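Epoxyqueuosine reductase (Streptococcus thermophilus, PDB 5D6S) is an iron-sulfur protein of the QueG family that binds cobalamin and two 4Fe-4S clusters in a single chain. Local coordinates at residues F150-M155 with G193-N198; G187-L192 with P271-I276; A328-H333 with I358-E363. One frame throughout, in Å; residues are numbered along the deposited sequence.

Contact 1: residues F150-M155 with G193-N198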
loop_
_atom_site.group_PDB
_atom_site.type_symbol
_atom_site.label_atom_id
_atom_site.label_comp_id
_atom_site.label_asym_id
_atom_site.label_seq_id
_atom_site.Cartn_x
_atom_site.Cartn_y
_atom_site.Cartn_z
ATOM N N PHE A 150 -12.681 -29.344 13.275
ATOM C CA PHE A 150 -12.002 -28.068 13.104
ATOM C C PHE A 150 -12.725 -27.234 12.042
ATOM O O PHE A 150 -13.004 -27.727 10.940
ATOM C CB PHE A 150 -10.547 -28.307 12.701
ATOM C CG PHE A 150 -9.771 -27.057 12.443
ATOM C CD1 PHE A 150 -9.970 -25.913 13.216
ATOM C CD2 PHE A 150 -8.801 -27.030 11.441
ATOM C CE1 PHE A 150 -9.225 -24.770 12.982
ATOM C CE2 PHE A 150 -8.047 -25.887 11.203
ATOM C CZ PHE A 150 -8.259 -24.758 11.976
ATOM N N GLU A 151 -13.035 -25.985 12.381
ATOM C CA GLU A 151 -13.679 -25.068 11.439
ATOM C C GLU A 151 -12.926 -23.750 11.384
ATOM O O GLU A 151 -12.561 -23.205 12.423
ATOM C CB GLU A 151 -15.131 -24.818 11.827
ATOM C CG GLU A 151 -16.062 -25.984 11.512
ATOM C CD GLU A 151 -17.540 -25.609 11.578
ATOM O OE1 GLU A 151 -17.876 -24.434 11.911
ATOM O OE2 GLU A 151 -18.369 -26.495 11.266
ATOM N N TYR A 152 -12.707 -23.238 10.170
ATOM C CA TYR A 152 -11.931 -22.007 9.995
ATOM C C TYR A 152 -12.402 -21.090 8.880
ATOM O O TYR A 152 -13.250 -21.439 8.069
ATOM C CB TYR A 152 -10.452 -22.331 9.786
ATOM C CG TYR A 152 -10.145 -23.142 8.552
ATOM C CD1 TYR A 152 -10.337 -24.505 8.538
ATOM C CD2 TYR A 152 -9.612 -22.545 7.407
ATOM C CE1 TYR A 152 -10.025 -25.256 7.418
ATOM C CE2 TYR A 152 -9.287 -23.298 6.290
ATOM C CZ TYR A 152 -9.503 -24.656 6.313
ATOM O OH TYR A 152 -9.242 -25.418 5.208
ATOM N N LYS A 153 -11.813 -19.902 8.863
ATOM C CA LYS A 153 -12.138 -18.856 7.914
ATOM C C LYS A 153 -10.935 -17.916 7.852
ATOM O O LYS A 153 -10.662 -17.187 8.797
ATOM C CB LYS A 153 -13.412 -18.148 8.380
ATOM C CG LYS A 153 -13.759 -16.865 7.668
ATOM C CD LYS A 153 -13.868 -17.056 6.173
ATOM C CE LYS A 153 -14.558 -15.851 5.560
ATOM N NZ LYS A 153 -14.189 -15.734 4.130
ATOM N N GLY A 154 -10.211 -17.961 6.740
ATOM C CA GLY A 154 -8.982 -17.180 6.574
ATOM C C GLY A 154 -9.211 -15.802 5.976
ATOM O O GLY A 154 -10.021 -15.636 5.082
ATOM N N MET A 155 -8.456 -14.820 6.454
ATOM C CA MET A 155 -8.507 -13.458 5.927
ATOM C C MET A 155 -7.106 -12.870 5.752
ATOM O O MET A 155 -6.238 -13.081 6.583
ATOM C CB MET A 155 -9.313 -12.560 6.868
ATOM C CG MET A 155 -10.778 -12.899 6.891
ATOM S SD MET A 155 -11.622 -11.809 8.030
ATOM C CE MET A 155 -13.329 -12.209 7.651
ATOM N N GLY A 193 -2.281 -11.289 8.720
ATOM C CA GLY A 193 -3.383 -12.179 8.386
ATOM C C GLY A 193 -4.116 -12.672 9.631
ATOM O O GLY A 193 -3.665 -12.459 10.755
ATOM N N GLU A 194 -5.245 -13.336 9.416
ATOM C CA GLU A 194 -6.058 -13.916 10.489
ATOM C C GLU A 194 -6.646 -15.241 10.064
ATOM O O GLU A 194 -7.067 -15.407 8.925
ATOM C CB GLU A 194 -7.266 -13.057 10.834
ATOM C CG GLU A 194 -6.952 -11.652 11.257
ATOM C CD GLU A 194 -7.037 -10.691 10.115
ATOM O OE1 GLU A 194 -5.995 -10.070 9.824
ATOM O OE2 GLU A 194 -8.132 -10.583 9.505
ATOM N N LEU A 195 -6.701 -16.167 11.014
ATOM C CA LEU A 195 -7.457 -17.395 10.858
ATOM C C LEU A 195 -8.498 -17.424 11.969
ATOM O O LEU A 195 -8.178 -17.693 13.134
ATOM C CB LEU A 195 -6.526 -18.602 10.943
ATOM C CG LEU A 195 -7.139 -19.945 10.587
ATOM C CD1 LEU A 195 -7.634 -19.973 9.153
ATOM C CD2 LEU A 195 -6.101 -21.036 10.800
ATOM N N ILE A 196 -9.735 -17.088 11.615
ATOM C CA ILE A 196 -10.853 -17.214 12.546
ATOM C C ILE A 196 -11.143 -18.700 12.681
ATOM O O ILE A 196 -11.090 -19.437 11.698
ATOM C CB ILE A 196 -12.124 -16.507 12.052
ATOM C CG1 ILE A 196 -11.867 -15.026 11.797
ATOM C CG2 ILE A 196 -13.234 -16.622 13.090
ATOM C CD1 ILE A 196 -12.991 -14.344 11.037
ATOM N N THR A 197 -11.449 -19.136 13.900
ATOM C CA THR A 197 -11.543 -20.564 14.202
ATOM C C THR A 197 -12.499 -20.898 15.365
ATOM O O THR A 197 -12.835 -20.043 16.189
ATOM C CB THR A 197 -10.126 -21.160 14.437
ATOM O OG1 THR A 197 -10.230 -22.471 14.986
ATOM C CG2 THR A 197 -9.332 -20.329 15.394
ATOM N N ASN A 198 -12.908 -22.168 15.427
ATOM C CA ASN A 198 -13.783 -22.683 16.504
ATOM C C ASN A 198 -13.039 -23.375 17.662
ATOM O O ASN A 198 -13.649 -24.087 18.452
ATOM C CB ASN A 198 -14.811 -23.653 15.929
ATOM C CG ASN A 198 -14.203 -24.982 15.515
ATOM O OD1 ASN A 198 -12.982 -25.169 15.533
ATOM N ND2 ASN A 198 -15.056 -25.903 15.102
#
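Lys153 and Ile196 face each other as a hydrogen-bonded antiparallel pair: Lys153 N gives to Ile196 O at 3.0 Å, and Ile196 N returns the bond to Lys153 O. Met155 and Glu194 repeat the pattern, Met155 N reaching Glu194 O at 2.9 Å. Past the last bridge Asn198 N still donates to Glu151 O, and in place of a second main-chain bond the side chain's OD1 takes a weak one from Glu151 N. On the face with Met155 and Ile196, the two side chains meet at their ends, Met155 CE lying 4.0 Å from Ile196 CD1. The other face carries Leu195, whose CD1 sits 3.7 Å from Tyr152 CD2. Phe150 reaches back to the same side with CG anti to its nitrogen (chi1 178°), bringing the ring edge to Thr197, CE1 to OG1 3.2 Å; Tyr152 CD1 lies over one ring face, toward its rim. Outside the pair, helix 128-144 packs on Phe150, Tyr152 and Leu195, and Asn149 O holds Asn198 ND2. Strand 152-155 is one of the two outermost strands in this four-stranded antiparallel sheet. Between these two segments it is held by four regular main-chain bonds, with apolar contacts on both faces adding to them.

Contact 2: residues G187-L192 with P271-I276. With SF4 (iron/sulfur cluster), chain F.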
loop_
_atom_site.group_PDB
_atom_site.type_symbol
_atom_site.label_atom_id
_atom_site.label_comp_id
_atom_site.label_asym_id
_atom_site.label_seq_id
_atom_site.Cartn_x
_atom_site.Cartn_y
_atom_site.Cartn_z
ATOM N N GLY A 187 9.662 -4.626 13.529
ATOM C CA GLY A 187 9.181 -3.286 13.205
ATOM C C GLY A 187 7.739 -3.317 12.746
ATOM O O GLY A 187 7.000 -4.225 13.116
ATOM N N SER A 188 7.341 -2.315 11.946
ATOM C CA SER A 188 6.040 -2.332 11.246
ATOM C C SER A 188 6.116 -3.077 9.924
ATOM O O SER A 188 5.079 -3.406 9.344
ATOM C CB SER A 188 5.493 -0.930 11.018
ATOM O OG SER A 188 6.525 -0.022 10.692
ATOM N N TYR A 189 7.328 -3.410 9.483
ATOM C CA TYR A 189 7.514 -4.123 8.204
ATOM C C TYR A 189 7.081 -5.575 8.274
ATOM O O TYR A 189 7.857 -6.496 8.000
ATOM C CB TYR A 189 8.943 -3.930 7.636
ATOM C CG TYR A 189 9.290 -2.444 7.444
ATOM C CD1 TYR A 189 8.507 -1.612 6.621
ATOM C CD2 TYR A 189 10.356 -1.866 8.117
ATOM C CE1 TYR A 189 8.805 -0.268 6.458
ATOM C CE2 TYR A 189 10.657 -0.527 7.954
ATOM C CZ TYR A 189 9.879 0.273 7.127
ATOM O OH TYR A 189 10.216 1.609 6.975
ATOM N N MET A 190 5.789 -5.738 8.582
ATOM C CA MET A 190 5.089 -7.037 8.575
ATOM C C MET A 190 3.762 -7.015 7.797
ATOM O O MET A 190 2.970 -6.062 7.920
ATOM C CB MET A 190 4.729 -7.474 9.999
ATOM C CG MET A 190 5.857 -7.440 11.023
ATOM S SD MET A 190 5.210 -7.715 12.682
ATOM C CE MET A 190 4.381 -6.155 13.048
ATOM N N TYR A 191 3.532 -8.077 7.013
ATOM C CA TYR A 191 2.212 -8.388 6.453
ATOM C C TYR A 191 1.382 -9.081 7.522
ATOM O O TYR A 191 1.907 -9.864 8.298
ATOM C CB TYR A 191 2.319 -9.357 5.274
ATOM C CG TYR A 191 3.289 -8.958 4.166
ATOM C CD1 TYR A 191 3.271 -7.683 3.606
ATOM C CD2 TYR A 191 4.209 -9.882 3.654
ATOM C CE1 TYR A 191 4.147 -7.337 2.581
ATOM C CE2 TYR A 191 5.071 -9.540 2.618
ATOM C CZ TYR A 191 5.040 -8.268 2.085
ATOM O OH TYR A 191 5.902 -7.930 1.059
ATOM N N LEU A 192 0.089 -8.797 7.564
ATOM C CA LEU A 192 -0.807 -9.392 8.557
ATOM C C LEU A 192 -1.879 -10.294 7.944
ATOM O O LEU A 192 -2.312 -10.090 6.820
ATOM C CB LEU A 192 -1.511 -8.312 9.392
ATOM C CG LEU A 192 -0.606 -7.382 10.206
ATOM C CD1 LEU A 192 -1.430 -6.464 11.111
ATOM C CD2 LEU A 192 0.405 -8.178 11.014
ATOM N N PRO A 271 11.051 5.155 15.070
ATOM C CA PRO A 271 12.165 4.645 15.867
ATOM C C PRO A 271 12.244 3.136 15.840
ATOM O O PRO A 271 13.330 2.586 15.697
ATOM C CB PRO A 271 11.822 5.102 17.278
ATOM C CG PRO A 271 11.004 6.332 17.091
ATOM C CD PRO A 271 10.216 6.100 15.842
ATOM N N TYR A 272 11.099 2.462 15.942
ATOM C CA TYR A 272 11.085 0.999 15.961
ATOM C C TYR A 272 11.596 0.361 14.690
ATOM O O TYR A 272 11.827 -0.852 14.664
ATOM C CB TYR A 272 9.690 0.462 16.238
ATOM C CG TYR A 272 9.214 0.646 17.645
ATOM C CD1 TYR A 272 8.604 1.836 18.048
ATOM C CD2 TYR A 272 9.374 -0.373 18.591
ATOM C CE1 TYR A 272 8.146 1.994 19.356
ATOM C CE2 TYR A 272 8.935 -0.225 19.902
ATOM C CZ TYR A 272 8.315 0.949 20.277
ATOM O OH TYR A 272 7.874 1.072 21.568
ATOM N N ASN A 273 11.746 1.148 13.624
ATOM C CA ASN A 273 12.296 0.626 12.360
ATOM C C ASN A 273 13.772 0.972 12.192
ATOM O O ASN A 273 14.432 0.469 11.284
ATOM C CB ASN A 273 11.470 1.109 11.159
ATOM C CG ASN A 273 10.089 0.436 11.079
ATOM O OD1 ASN A 273 9.986 -0.781 11.162
ATOM N ND2 ASN A 273 9.029 1.241 10.920
ATOM N N ARG A 274 14.270 1.806 13.108
ATOM C CA ARG A 274 15.670 2.254 13.172
ATOM C C ARG A 274 16.680 1.206 12.695
ATOM O O ARG A 274 17.477 1.485 11.795
ATOM C CB ARG A 274 15.998 2.698 14.609
ATOM C CG ARG A 274 17.311 3.430 14.811
ATOM C CD ARG A 274 17.317 4.812 14.183
ATOM N NE ARG A 274 18.641 5.387 14.447
ATOM C CZ ARG A 274 19.429 5.992 13.552
ATOM N NH1 ARG A 274 19.029 6.210 12.298
ATOM N NH2 ARG A 274 20.624 6.429 13.928
ATOM N N GLY A 275 16.646 0.004 13.263
ATOM C CA GLY A 275 17.662 -0.981 12.931
ATOM C C GLY A 275 17.184 -2.395 12.735
ATOM O O GLY A 275 17.545 -3.287 13.503
ATOM N N ILE A 276 16.394 -2.614 11.691
ATOM C CA ILE A 276 16.041 -3.969 11.290
ATOM C C ILE A 276 16.438 -4.190 9.842
ATOM O O ILE A 276 16.349 -3.288 9.020
ATOM C CB ILE A 276 14.529 -4.285 11.426
ATOM C CG1 ILE A 276 13.949 -3.745 12.722
ATOM C CG2 ILE A 276 14.299 -5.786 11.410
ATOM C CD1 ILE A 276 13.287 -2.425 12.521
HETATM FE FE1 SF4 F . 4.826 7.183 15.110
HETATM FE FE2 SF4 F . 6.793 7.150 16.799
HETATM FE FE3 SF4 F . 6.436 5.165 15.272
HETATM FE FE4 SF4 F . 4.792 5.744 17.211
HETATM S S1 SF4 F . 6.767 5.067 17.345
HETATM S S2 SF4 F . 4.344 5.137 15.238
HETATM S S3 SF4 F . 4.828 7.886 17.094
HETATM S S4 SF4 F . 6.883 7.125 14.705
#
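Gly187 and Asn273 bring their CA atoms within 5.1 Å where the approach to strand 190-197 meets the loop after helix 265-268, and Tyr189 centres an inverse gamma turn just before that strand. This joins a part of the chain that lines the cobalamin pocket to the 4Fe-4S double cluster binding domain. Asn273 CG, set beside the backbone N (chi1 -71°), brings the amide to Ser188. Asn273 OD1 accepts from Ser188 N at 3.2 Å, and its ND2 gives a nearly straight bond to Ser188 OG, which lies in the amide plane, at 2.8 Å. Two bonds to one residue thus fix the amide's rotation, and Gln267 reinforces them, Gln267 O accepting from ND2 and Gln267 NE2 bonding Ser188 OG. The Tyr189 ring crosses the amide at 33° between planes, with CE2 3.3 Å from Asn273 CG; His103 stacks on that ring. Gly187 lies against Asn273 OD1, with Ile276 CD1 4.3 Å from its CA. The strand side binds cobalamin through Met190 O and Leu192 O. On the loop side, Pro271 and Tyr272 border one iron-sulfur cluster: Tyr272, its hydroxyl bonded to Gly210 O, turns a ring edge to one of its sulfides, CD1 to S1 3.8 Å.

Contact 3: residues A328-H333 with I358-E363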
loop_
_atom_site.group_PDB
_atom_site.type_symbol
_atom_site.label_atom_id
_atom_site.label_comp_id
_atom_site.label_asym_id
_atom_site.label_seq_id
_atom_site.Cartn_x
_atom_site.Cartn_y
_atom_site.Cartn_z
ATOM N N ALA A 328 6.370 11.058 -11.753
ATOM C CA ALA A 328 7.740 10.920 -11.269
ATOM C C ALA A 328 8.679 11.615 -12.232
ATOM O O ALA A 328 9.501 12.445 -11.827
ATOM C CB ALA A 328 8.117 9.447 -11.156
ATOM N N LEU A 329 8.538 11.294 -13.519
ATOM C CA LEU A 329 9.339 11.960 -14.547
ATOM C C LEU A 329 9.234 13.491 -14.482
ATOM O O LEU A 329 10.230 14.185 -14.682
ATOM C CB LEU A 329 8.936 11.484 -15.928
ATOM C CG LEU A 329 9.382 10.068 -16.178
ATOM C CD1 LEU A 329 8.746 9.571 -17.472
ATOM C CD2 LEU A 329 10.890 9.968 -16.250
ATOM N N ALA A 330 8.043 14.013 -14.200
ATOM C CA ALA A 330 7.917 15.441 -14.052
ATOM C C ALA A 330 8.659 15.937 -12.791
ATOM O O ALA A 330 9.342 16.947 -12.818
ATOM C CB ALA A 330 6.455 15.826 -14.009
ATOM N N ASN A 331 8.524 15.208 -11.688
ATOM C CA ASN A 331 9.245 15.537 -10.460
ATOM C C ASN A 331 10.769 15.470 -10.574
ATOM O O ASN A 331 11.473 16.195 -9.875
ATOM C CB ASN A 331 8.777 14.634 -9.318
ATOM C CG ASN A 331 7.416 15.033 -8.817
ATOM O OD1 ASN A 331 6.954 16.169 -9.075
ATOM N ND2 ASN A 331 6.747 14.122 -8.118
ATOM N N LEU A 332 11.277 14.625 -11.466
ATOM C CA LEU A 332 12.689 14.623 -11.806
ATOM C C LEU A 332 13.108 15.648 -12.872
ATOM O O LEU A 332 14.292 15.691 -13.217
ATOM C CB LEU A 332 13.106 13.239 -12.291
ATOM C CG LEU A 332 12.946 12.143 -11.249
ATOM C CD1 LEU A 332 13.022 10.781 -11.909
ATOM C CD2 LEU A 332 14.008 12.282 -10.167
ATOM N N HIS A 333 12.180 16.459 -13.393
ATOM C CA HIS A 333 12.490 17.410 -14.487
ATOM C C HIS A 333 13.217 16.779 -15.690
ATOM O O HIS A 333 14.091 17.412 -16.302
ATOM C CB HIS A 333 13.321 18.558 -13.938
ATOM C CG HIS A 333 12.750 19.144 -12.696
ATOM N ND1 HIS A 333 11.664 19.992 -12.715
ATOM C CD2 HIS A 333 13.084 18.982 -11.394
ATOM C CE1 HIS A 333 11.349 20.323 -11.476
ATOM N NE2 HIS A 333 12.197 19.727 -10.657
ATOM N N ILE A 358 0.476 16.645 -20.193
ATOM C CA ILE A 358 0.432 18.074 -20.470
ATOM C C ILE A 358 0.961 18.876 -19.288
ATOM O O ILE A 358 1.844 19.711 -19.444
ATOM C CB ILE A 358 -1.001 18.520 -20.795
ATOM C CG1 ILE A 358 -1.353 18.059 -22.210
ATOM C CG2 ILE A 358 -1.128 20.028 -20.687
ATOM C CD1 ILE A 358 -2.803 18.222 -22.514
ATOM N N TRP A 359 0.479 18.543 -18.087
ATOM C CA TRP A 359 1.025 19.104 -16.876
ATOM C C TRP A 359 2.529 18.879 -16.803
ATOM O O TRP A 359 3.285 19.786 -16.473
ATOM C CB TRP A 359 0.353 18.477 -15.637
ATOM C CG TRP A 359 0.989 18.870 -14.320
ATOM C CD1 TRP A 359 0.875 20.071 -13.686
ATOM C CD2 TRP A 359 1.843 18.074 -13.508
ATOM N NE1 TRP A 359 1.597 20.065 -12.510
ATOM C CE2 TRP A 359 2.192 18.846 -12.374
ATOM C CE3 TRP A 359 2.331 16.781 -13.608
ATOM C CZ2 TRP A 359 3.024 18.368 -11.368
ATOM C CZ3 TRP A 359 3.175 16.291 -12.587
ATOM C CH2 TRP A 359 3.508 17.086 -11.493
ATOM N N ALA A 360 2.939 17.649 -17.051
ATOM C CA ALA A 360 4.331 17.244 -16.878
ATOM C C ALA A 360 5.265 18.100 -17.756
ATOM O O ALA A 360 6.381 18.470 -17.322
ATOM C CB ALA A 360 4.503 15.756 -17.156
ATOM N N LEU A 361 4.820 18.447 -18.963
ATOM C CA LEU A 361 5.642 19.334 -19.797
ATOM C C LEU A 361 5.820 20.713 -19.168
ATOM O O LEU A 361 6.887 21.313 -19.290
ATOM C CB LEU A 361 5.082 19.452 -21.191
ATOM C CG LEU A 361 5.192 18.190 -22.041
ATOM C CD1 LEU A 361 4.404 18.385 -23.313
ATOM C CD2 LEU A 361 6.619 17.832 -22.377
ATOM N N GLY A 362 4.802 21.197 -18.465
ATOM C CA GLY A 362 4.910 22.482 -17.799
ATOM C C GLY A 362 5.890 22.473 -16.642
ATOM O O GLY A 362 6.344 23.515 -16.177
ATOM N N GLU A 363 6.209 21.289 -16.171
ATOM C CA GLU A 363 7.132 21.132 -15.076
ATOM C C GLU A 363 8.566 20.974 -15.606
ATOM O O GLU A 363 9.510 21.567 -15.073
ATOM C CB GLU A 363 6.709 19.881 -14.266
ATOM C CG GLU A 363 5.886 20.100 -12.986
ATOM C CD GLU A 363 5.408 21.520 -12.728
ATOM O OE1 GLU A 363 4.533 22.029 -13.452
ATOM O OE2 GLU A 363 5.918 22.116 -11.761
#
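The last turn of helix 318-331 comes up against helix 351-364 at Ala330 and Ala360, whose CA atoms are 4.9 Å apart; past it the chain leaves the helix at His333 in a Schellman motif, with positive phi (51°) and His333 N bonded back to Ala330 O. The small residues let the backbones come this near, and the methyl groups touch directly, Ala330 CB to Ala360 CB at 3.7 Å. Ala330 CB also meets the six-membered ring of Trp359, 3.6 Å from CZ3, and the CB of Glu363 at 4.1 Å, so a single methyl is held among three residues of helix 351-364. Trp359 reaches across because its CG stands anti to the backbone N (chi1 172°), carrying the indole out beside the neighbouring helix. Glu363 CG lies over one face of that indole, toward its rim, and Arg253 makes a cation-pi contact with it. This is helix-to-helix packing in the all-helical C-terminal part of the chain, where helix 338-347 comes between the two in sequence and packs on Ile358 and Leu361. Polar groups sit round the edge. Asn331 ND2 bonds to Lys257 O and Arg253 O, with OD1 coming to the indole edge. Glu363 forms a salt bridge through OE1 with Lys396, and its main-chain O lies at the edge of the His333 ring, near its plane, 3.6 Å from ND1, too far to count as a hydrogen bond.

In the fold
Contact 2 is the most buried and the nearest to the centre of the chain; contacts 1 and 3 are partly buried and lie on opposite sides of that centre, their own centres about 47 Å apart. Strand 190-197 serves both contact 1 and contact 2, and the segments 187-192 and 193-198 follow directly in sequence: one end of the strand lines the cofactor region, the other pairs with an outermost strand of the sheet. Contact 3 shares no element with either, its nearest atoms about 20 Å from contact 2. Chemistry follows place: repeated main-chain bonds in the sheet, a side-chain amide bonded twice to a serine near the cofactors, and apolar touching with no hydrogen bond between the two segments of contact 3.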